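Local coordinates for hypothetical protein (Deinococcus radiodurans, PDB 1U5K) that probably takes part in DNA repair and recombination by the RecF pathway, and carries a bound zinc ion, at residues G10-R15 against L50-H55; T26-Q31 against G106-Q111; P129-L134 against P212-A217. All coordinates share one frame; numbering follows the deposited sequence.

Interaction 1 (G10-R15 against L50-H55)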
# COMPACT_ATOMS: atom_id res chain seq x y z
N GLY A 10 7.21 -3.22 24.00
CA GLY A 10 7.05 -3.95 22.76
C GLY A 10 7.88 -3.35 21.66
O GLY A 10 8.75 -2.51 21.90
N ILE A 11 7.56 -3.78 20.44
CA ILE A 11 8.34 -3.52 19.25
C ILE A 11 7.61 -2.54 18.35
O ILE A 11 6.46 -2.75 17.98
CB ILE A 11 8.55 -4.86 18.53
CG1 ILE A 11 9.41 -5.77 19.41
CG2 ILE A 11 9.32 -4.58 17.25
CD1 ILE A 11 9.51 -7.18 18.96
N VAL A 12 8.36 -1.53 17.93
CA VAL A 12 7.88 -0.48 17.05
C VAL A 12 7.75 -1.08 15.67
O VAL A 12 8.73 -1.58 15.12
CB VAL A 12 8.87 0.70 16.97
CG1 VAL A 12 8.37 1.78 16.04
CG2 VAL A 12 9.10 1.28 18.32
N ILE A 13 6.55 -1.07 15.12
CA ILE A 13 6.28 -1.57 13.78
C ILE A 13 5.96 -0.50 12.73
O ILE A 13 6.01 -0.78 11.53
CB ILE A 13 5.22 -2.68 13.79
CG1 ILE A 13 3.86 -2.19 14.27
CG2 ILE A 13 5.75 -3.85 14.58
CD1 ILE A 13 2.68 -2.99 13.78
N ARG A 14 5.67 0.72 13.18
CA ARG A 14 5.43 1.84 12.29
C ARG A 14 5.74 3.13 13.04
O ARG A 14 5.42 3.26 14.22
CB ARG A 14 3.98 1.87 11.77
CG ARG A 14 3.85 2.58 10.44
CD ARG A 14 2.46 2.50 9.77
NE ARG A 14 2.05 1.12 9.48
CZ ARG A 14 1.18 0.43 10.20
NH1 ARG A 14 0.55 0.98 11.24
NH2 ARG A 14 0.89 -0.82 9.87
N ARG A 15 6.34 4.08 12.32
CA ARG A 15 6.71 5.41 12.82
C ARG A 15 6.24 6.43 11.79
O ARG A 15 6.55 6.29 10.60
CB ARG A 15 8.22 5.46 13.02
CG ARG A 15 8.82 6.84 13.18
CD ARG A 15 10.34 6.82 13.30
NE ARG A 15 10.87 8.19 13.33
CZ ARG A 15 11.37 8.77 14.41
NH1 ARG A 15 11.42 8.12 15.55
NH2 ARG A 15 11.84 10.01 14.35
N LEU A 50 12.39 5.46 19.38
CA LEU A 50 11.15 5.01 18.77
C LEU A 50 11.30 4.69 17.28
O LEU A 50 10.56 5.21 16.44
CB LEU A 50 10.05 6.03 19.03
CG LEU A 50 9.55 6.20 20.47
CD1 LEU A 50 8.52 7.32 20.51
CD2 LEU A 50 8.94 4.94 21.06
N ASN A 51 12.30 3.90 16.89
CA ASN A 51 12.46 3.58 15.48
C ASN A 51 12.07 2.14 15.19
O ASN A 51 12.01 1.32 16.10
CB ASN A 51 13.89 3.86 15.01
CG ASN A 51 14.09 5.31 14.63
OD1 ASN A 51 13.68 5.77 13.56
ND2 ASN A 51 14.71 6.05 15.55
N LEU A 52 11.81 1.87 13.92
CA LEU A 52 11.30 0.57 13.51
C LEU A 52 12.17 -0.54 14.06
O LEU A 52 13.40 -0.47 14.01
CB LEU A 52 11.24 0.39 11.99
CG LEU A 52 9.99 0.86 11.29
CD1 LEU A 52 10.01 0.45 9.82
CD2 LEU A 52 8.78 0.32 11.97
N PHE A 53 11.47 -1.53 14.59
CA PHE A 53 12.06 -2.79 15.00
C PHE A 53 12.75 -2.73 16.36
O PHE A 53 13.20 -3.74 16.87
CB PHE A 53 12.96 -3.40 13.91
CG PHE A 53 12.38 -3.31 12.51
CD1 PHE A 53 13.15 -2.84 11.46
CD2 PHE A 53 11.05 -3.59 12.26
CE1 PHE A 53 12.63 -2.72 10.16
CE2 PHE A 53 10.53 -3.47 10.99
CZ PHE A 53 11.30 -3.03 9.93
N HIS A 54 12.76 -1.57 17.01
CA HIS A 54 13.29 -1.49 18.36
C HIS A 54 12.29 -2.06 19.36
O HIS A 54 11.08 -1.85 19.21
CB HIS A 54 13.56 -0.03 18.72
CG HIS A 54 14.80 0.54 18.09
ND1 HIS A 54 15.19 1.84 18.31
CD2 HIS A 54 15.76 -0.02 17.31
CE1 HIS A 54 16.33 2.07 17.67
NE2 HIS A 54 16.71 0.95 17.09
N HIS A 55 12.78 -2.80 20.35
CA HIS A 55 11.97 -3.22 21.49
C HIS A 55 12.15 -2.10 22.51
O HIS A 55 13.27 -1.86 22.96
CB HIS A 55 12.44 -4.58 22.05
CG HIS A 55 11.51 -5.20 23.05
ND1 HIS A 55 11.26 -6.55 23.09
CD2 HIS A 55 10.75 -4.66 24.03
CE1 HIS A 55 10.39 -6.82 24.05
NE2 HIS A 55 10.05 -5.68 24.63

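Interaction 2 (T26-Q31 against G106-Q111)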
# COMPACT_ATOMS: atom_id res chain seq x y z
N THR A 26 3.15 2.79 16.17
CA THR A 26 2.39 1.60 16.51
C THR A 26 3.38 0.58 17.07
O THR A 26 4.45 0.38 16.51
CB THR A 26 1.65 1.11 15.29
OG1 THR A 26 0.68 2.09 14.92
CG2 THR A 26 0.80 -0.11 15.63
N LEU A 27 2.98 -0.07 18.15
CA LEU A 27 3.78 -1.11 18.76
C LEU A 27 3.00 -2.40 18.83
O LEU A 27 1.79 -2.44 19.08
CB LEU A 27 4.21 -0.73 20.17
CG LEU A 27 4.87 0.60 20.53
CD1 LEU A 27 5.37 0.42 21.96
CD2 LEU A 27 6.01 0.93 19.66
N LEU A 28 3.71 -3.50 18.63
CA LEU A 28 3.19 -4.79 19.03
C LEU A 28 3.79 -5.14 20.38
O LEU A 28 5.00 -5.07 20.56
CB LEU A 28 3.48 -5.83 17.95
CG LEU A 28 2.86 -5.55 16.59
CD1 LEU A 28 3.27 -6.68 15.70
CD2 LEU A 28 1.36 -5.35 16.65
N THR A 29 2.92 -5.51 21.31
CA THR A 29 3.24 -5.84 22.70
C THR A 29 2.56 -7.11 23.18
O THR A 29 1.54 -7.51 22.61
CB THR A 29 2.84 -4.70 23.67
OG1 THR A 29 1.46 -4.78 24.04
CG2 THR A 29 3.04 -3.35 23.01
N PRO A 30 3.07 -7.70 24.26
CA PRO A 30 2.45 -8.91 24.82
C PRO A 30 1.02 -8.70 25.29
O PRO A 30 0.28 -9.68 25.36
CB PRO A 30 3.40 -9.35 25.93
CG PRO A 30 4.22 -8.18 26.27
CD PRO A 30 4.27 -7.31 25.02
N GLN A 31 0.61 -7.45 25.51
CA GLN A 31 -0.77 -7.15 25.86
C GLN A 31 -1.63 -6.59 24.73
O GLN A 31 -2.73 -6.11 24.97
CB GLN A 31 -0.80 -6.15 27.02
CG GLN A 31 0.10 -6.54 28.19
CD GLN A 31 -0.05 -5.58 29.37
OE1 GLN A 31 0.84 -4.78 29.68
NE2 GLN A 31 -1.20 -5.65 30.01
N GLY A 106 -7.82 -6.54 19.47
CA GLY A 106 -8.07 -7.64 20.39
C GLY A 106 -7.50 -9.02 20.07
O GLY A 106 -7.39 -9.89 20.93
N GLU A 107 -7.15 -9.29 18.82
CA GLU A 107 -6.63 -10.62 18.49
C GLU A 107 -5.15 -10.86 18.83
O GLU A 107 -4.72 -12.01 18.77
CB GLU A 107 -6.89 -10.96 17.02
CG GLU A 107 -8.32 -10.74 16.56
CD GLU A 107 -8.61 -11.24 15.16
OE1 GLU A 107 -7.68 -11.63 14.40
OE2 GLU A 107 -9.83 -11.23 14.85
N PHE A 108 -4.38 -9.82 19.14
CA PHE A 108 -2.94 -9.93 19.32
C PHE A 108 -2.47 -10.30 20.72
O PHE A 108 -2.33 -9.46 21.60
CB PHE A 108 -2.19 -8.68 18.85
CG PHE A 108 -0.73 -8.94 18.56
CD1 PHE A 108 -0.32 -9.56 17.40
CD2 PHE A 108 0.23 -8.59 19.48
CE1 PHE A 108 1.03 -9.78 17.15
CE2 PHE A 108 1.58 -8.78 19.25
CZ PHE A 108 1.99 -9.38 18.07
N SER A 109 -2.18 -11.58 20.89
CA SER A 109 -1.95 -12.20 22.19
C SER A 109 -0.48 -12.20 22.55
O SER A 109 0.38 -11.89 21.73
CB SER A 109 -2.40 -13.66 22.13
OG SER A 109 -1.73 -14.36 21.09
N GLU A 110 -0.18 -12.59 23.79
CA GLU A 110 1.21 -12.74 24.20
C GLU A 110 1.96 -13.75 23.34
O GLU A 110 3.13 -13.55 23.02
CB GLU A 110 1.33 -13.12 25.68
CG GLU A 110 2.78 -13.24 26.11
CD GLU A 110 3.04 -13.22 27.60
OE1 GLU A 110 2.07 -13.36 28.38
OE2 GLU A 110 4.22 -13.10 28.00
N GLN A 111 1.30 -14.85 22.97
CA GLN A 111 1.92 -15.89 22.15
C GLN A 111 2.30 -15.31 20.79
O GLN A 111 3.37 -15.59 20.26
CB GLN A 111 0.98 -17.08 22.01
CG GLN A 111 0.72 -17.87 23.28
CD GLN A 111 -0.27 -17.26 24.26
OE1 GLN A 111 -0.99 -16.30 23.95
NE2 GLN A 111 -0.31 -17.82 25.46
O HOH W 1 -2.33 -9.57 24.25

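Interaction 3 (P129-L134 against P212-A217)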
# COMPACT_ATOMS: atom_id res chain seq x y z
N PRO A 129 16.79 -15.20 5.46
CA PRO A 129 15.68 -14.44 6.06
C PRO A 129 14.36 -14.59 5.30
O PRO A 129 13.36 -14.58 6.01
CB PRO A 129 16.20 -13.01 6.14
CG PRO A 129 17.22 -12.96 5.12
CD PRO A 129 17.90 -14.31 5.07
N GLU A 130 14.36 -14.81 3.99
CA GLU A 130 13.11 -15.08 3.29
C GLU A 130 12.42 -16.29 3.92
O GLU A 130 11.21 -16.29 4.13
CB GLU A 130 13.28 -15.30 1.79
CG GLU A 130 11.92 -15.49 1.12
CD GLU A 130 11.98 -15.94 -0.32
OE1 GLU A 130 13.05 -16.44 -0.70
OE2 GLU A 130 11.00 -15.79 -1.09
N TRP A 131 13.21 -17.33 4.21
CA TRP A 131 12.66 -18.57 4.74
C TRP A 131 12.13 -18.35 6.16
O TRP A 131 11.09 -18.91 6.53
CB TRP A 131 13.65 -19.75 4.69
CG TRP A 131 12.99 -21.03 5.09
CD1 TRP A 131 13.31 -21.81 6.15
CD2 TRP A 131 11.88 -21.67 4.44
NE1 TRP A 131 12.46 -22.88 6.22
CE2 TRP A 131 11.58 -22.83 5.18
CE3 TRP A 131 11.11 -21.37 3.31
CZ2 TRP A 131 10.53 -23.69 4.83
CZ3 TRP A 131 10.06 -22.19 3.00
CH2 TRP A 131 9.80 -23.36 3.73
N VAL A 132 12.83 -17.56 6.95
CA VAL A 132 12.32 -17.20 8.28
C VAL A 132 10.94 -16.57 8.12
O VAL A 132 9.98 -16.93 8.81
CB VAL A 132 13.28 -16.28 9.04
CG1 VAL A 132 12.75 -15.88 10.40
CG2 VAL A 132 14.65 -16.95 9.25
N ALA A 133 10.82 -15.62 7.19
CA ALA A 133 9.56 -14.89 7.03
C ALA A 133 8.43 -15.78 6.53
O ALA A 133 7.31 -15.66 7.04
CB ALA A 133 9.75 -13.68 6.13
N LEU A 134 8.69 -16.68 5.58
CA LEU A 134 7.72 -17.66 5.15
C LEU A 134 7.20 -18.49 6.32
O LEU A 134 6.00 -18.61 6.55
CB LEU A 134 8.22 -18.58 4.03
CG LEU A 134 7.94 -18.05 2.64
CD1 LEU A 134 8.69 -18.89 1.63
CD2 LEU A 134 6.45 -17.90 2.29
N PRO A 212 7.65 -18.69 -4.59
CA PRO A 212 6.57 -17.84 -5.09
C PRO A 212 5.19 -18.48 -4.90
O PRO A 212 4.26 -17.77 -4.52
CB PRO A 212 6.95 -17.60 -6.56
CG PRO A 212 8.45 -17.65 -6.52
CD PRO A 212 8.74 -18.80 -5.58
N ALA A 213 5.07 -19.79 -5.09
CA ALA A 213 3.82 -20.51 -4.83
C ALA A 213 3.34 -20.35 -3.38
O ALA A 213 2.15 -20.13 -3.14
CB ALA A 213 3.99 -21.97 -5.15
N LEU A 214 4.28 -20.47 -2.44
CA LEU A 214 4.01 -20.26 -1.02
C LEU A 214 3.58 -18.84 -0.67
O LEU A 214 2.63 -18.67 0.10
CB LEU A 214 5.21 -20.68 -0.18
CG LEU A 214 5.60 -22.16 -0.29
CD1 LEU A 214 6.82 -22.44 0.57
CD2 LEU A 214 4.42 -22.99 0.19
N TRP A 215 4.24 -17.84 -1.24
CA TRP A 215 3.87 -16.45 -1.01
C TRP A 215 2.49 -16.20 -1.59
O TRP A 215 1.69 -15.51 -0.97
CB TRP A 215 4.86 -15.45 -1.62
CG TRP A 215 6.10 -15.32 -0.82
CD1 TRP A 215 7.36 -15.65 -1.25
CD2 TRP A 215 6.23 -14.87 0.53
NE1 TRP A 215 8.26 -15.42 -0.24
CE2 TRP A 215 7.60 -14.93 0.86
CE3 TRP A 215 5.33 -14.44 1.52
CZ2 TRP A 215 8.09 -14.59 2.12
CZ3 TRP A 215 5.82 -14.09 2.77
CH2 TRP A 215 7.19 -14.19 3.07
N ARG A 216 2.21 -16.77 -2.75
CA ARG A 216 0.94 -16.51 -3.43
C ARG A 216 -0.23 -17.08 -2.65
O ARG A 216 -1.25 -16.41 -2.49
CB ARG A 216 0.95 -17.02 -4.87
CG ARG A 216 1.65 -16.06 -5.83
CD ARG A 216 1.31 -16.26 -7.31
NE ARG A 216 1.58 -17.64 -7.68
CZ ARG A 216 2.76 -18.09 -8.09
NH1 ARG A 216 3.79 -17.27 -8.23
NH2 ARG A 216 2.90 -19.38 -8.38
N ALA A 217 -0.06 -18.28 -2.13
CA ALA A 217 -1.12 -18.95 -1.39
C ALA A 217 -1.43 -18.16 -0.12
O ALA A 217 -2.60 -17.94 0.21
CB ALA A 217 -0.71 -20.35 -1.09

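Interaction 1 (G10-R15 against L50-H55)
I11 and H55 face each other as an antiparallel non-hydrogen-bonded pair, and beside them the backbone of V12 is held at both ends: V12 N donates to H54 O (3.0 Å), and V12 O accepts from F53 N (2.8 Å). The loop that supplies these partners turns through a type II beta turn from N51 to H54, just before strand 55-61. V12 points into it. With CG1 anti to the backbone N (chi1 179°), its two methyls straddle N51 O, which lies 3.3 Å from V12 CB. I11 runs across H55 at about a right angle, I11 CG1 4.2 Å from H55 ND1, while H55 NE2 bonds to S9.

At the other end R15 stretches out, extended from CG to NE, past L50 and across N51. R15 NH1 reaches L50 O over 3.2 Å with the acceptor in the guanidinium plane, yet the N-H comes down from above the carbonyl plane, 64° out of it. S47 O takes a second bond from the same NH1. N51 OD1 lies over one face of the R15 guanidinium, the amide plane turned only 13° from it; N51 ND2 is anchored on S48 O.

On its other edge, strand 5-17 pairs with strand 23-29, where I13 and R14 both face T26 in a classic beta bulge. I11 packs on helix 110-125, and I13 on both that helix and helix 86-102. F53 turns its ring edge-to-face with Y89 of helix 86-102, where R14 finds salt bridges to E97 and D100.

Interaction 2 (T26-Q31 against G106-Q111)
F108 presents one ring face to L28, and the leucine's branched end overlaps it. L28 CD2 stands nearly on the ring normal, 4.2 Å from the centroid of the F108 ring and 7° off the perpendicular, a CH-pi contact. The other branch drifts toward the rim, with L28 CD1 3.8 Å from F108 CZ. Nearer the backbone, L28 CB comes to 3.7 Å from F108 CE2, and the two side chains cross at about a right angle. The ring reaches the strand because F108 CG lies opposite the backbone N (chi1 -160°), which sends the side chain out of its loop. Its edge meets a polar group: T29 O sits near the ring plane, 3.6 Å from F108 CD2.

Past the end of the strand the contact becomes looser and is bridged by water. One water donates to both segments, to P30 O (2.8 Å) and to F108 O (2.7 Å), and so bridges two carbonyls that could not bond each other. P30 CB rests against E110 CG at 3.9 Å, aliphatic on aliphatic, in the first turn of the helix. Cutting F108 back to an alanine is likely to leave L28 without the ring face it packs on and open a gap between the strand end and the loop leading into the helix.

Other aromatic rings extend the apolar side: F103 meets F108 edge-to-face, and F113 touches both F108 and P30. S109 is the N-cap of helix 110-125, its OG bonded to the N of A112. Here the end of strand 23-29, in the N-terminal OB-fold domain, docks onto the N-capped start of helix 110-125.

Interaction 3 (P129-L134 against P212-A217)
L134 and W215 form the tight part of this contact: L134 CD2 lies over the centre of the six-membered ring of W215, 3.4 Å from its centroid and 10° off the normal. L134 CG presses on the same face, 3.5 Å from W215 CZ2. W215 NE1, at the indole edge, donates to E130 OE2 (2.9 Å, angle at H 159°). The acceptor is nearly in the ring plane, and the carboxylate is turned almost coplanar with the indole, receiving the N-H on the anti side of OE2. E130 OE1 has its own partner in R211, a salt bridge that probably helps to hold the carboxylate in this orientation. L94, V236 and P237 also pack on W215.

Helices 129-141 and 211-225 belong to the helical bundle of the C-terminal region. They run roughly parallel at 34°, their segment axes 11.5 Å apart, a wide spacing filled by the indole and L134.

Packing is looser around L214, whose CD1 meets the edge of W131 at CZ3 (4.1 Å) and which also packs on V186, F189 and L190 of helix 184-192. P212 and R216 turn to solvent on their helix.

How the interactions relate
Interactions 1 and 2 are neighbours, their centres about 13 Å apart, and share the five-stranded sheet of the OB-fold domain: strands 5-17 and 23-29 lie side by side, joined by I11 N to L28 O and I13 N to T26 O. Along the chain their segments alternate, 10-15, 26-31, 50-55 and then 106-111. Interaction 1 ties a loop to the sheet, whereas interaction 2 ties the sheet to the start of helix 110-125. Interaction 3 follows both, on the other side of the chain's centre, about 23 Å from each between centres. Interaction 2 is thus one of the places where the OB-fold sheet meets the helices, and interaction 3 lies within the helical part.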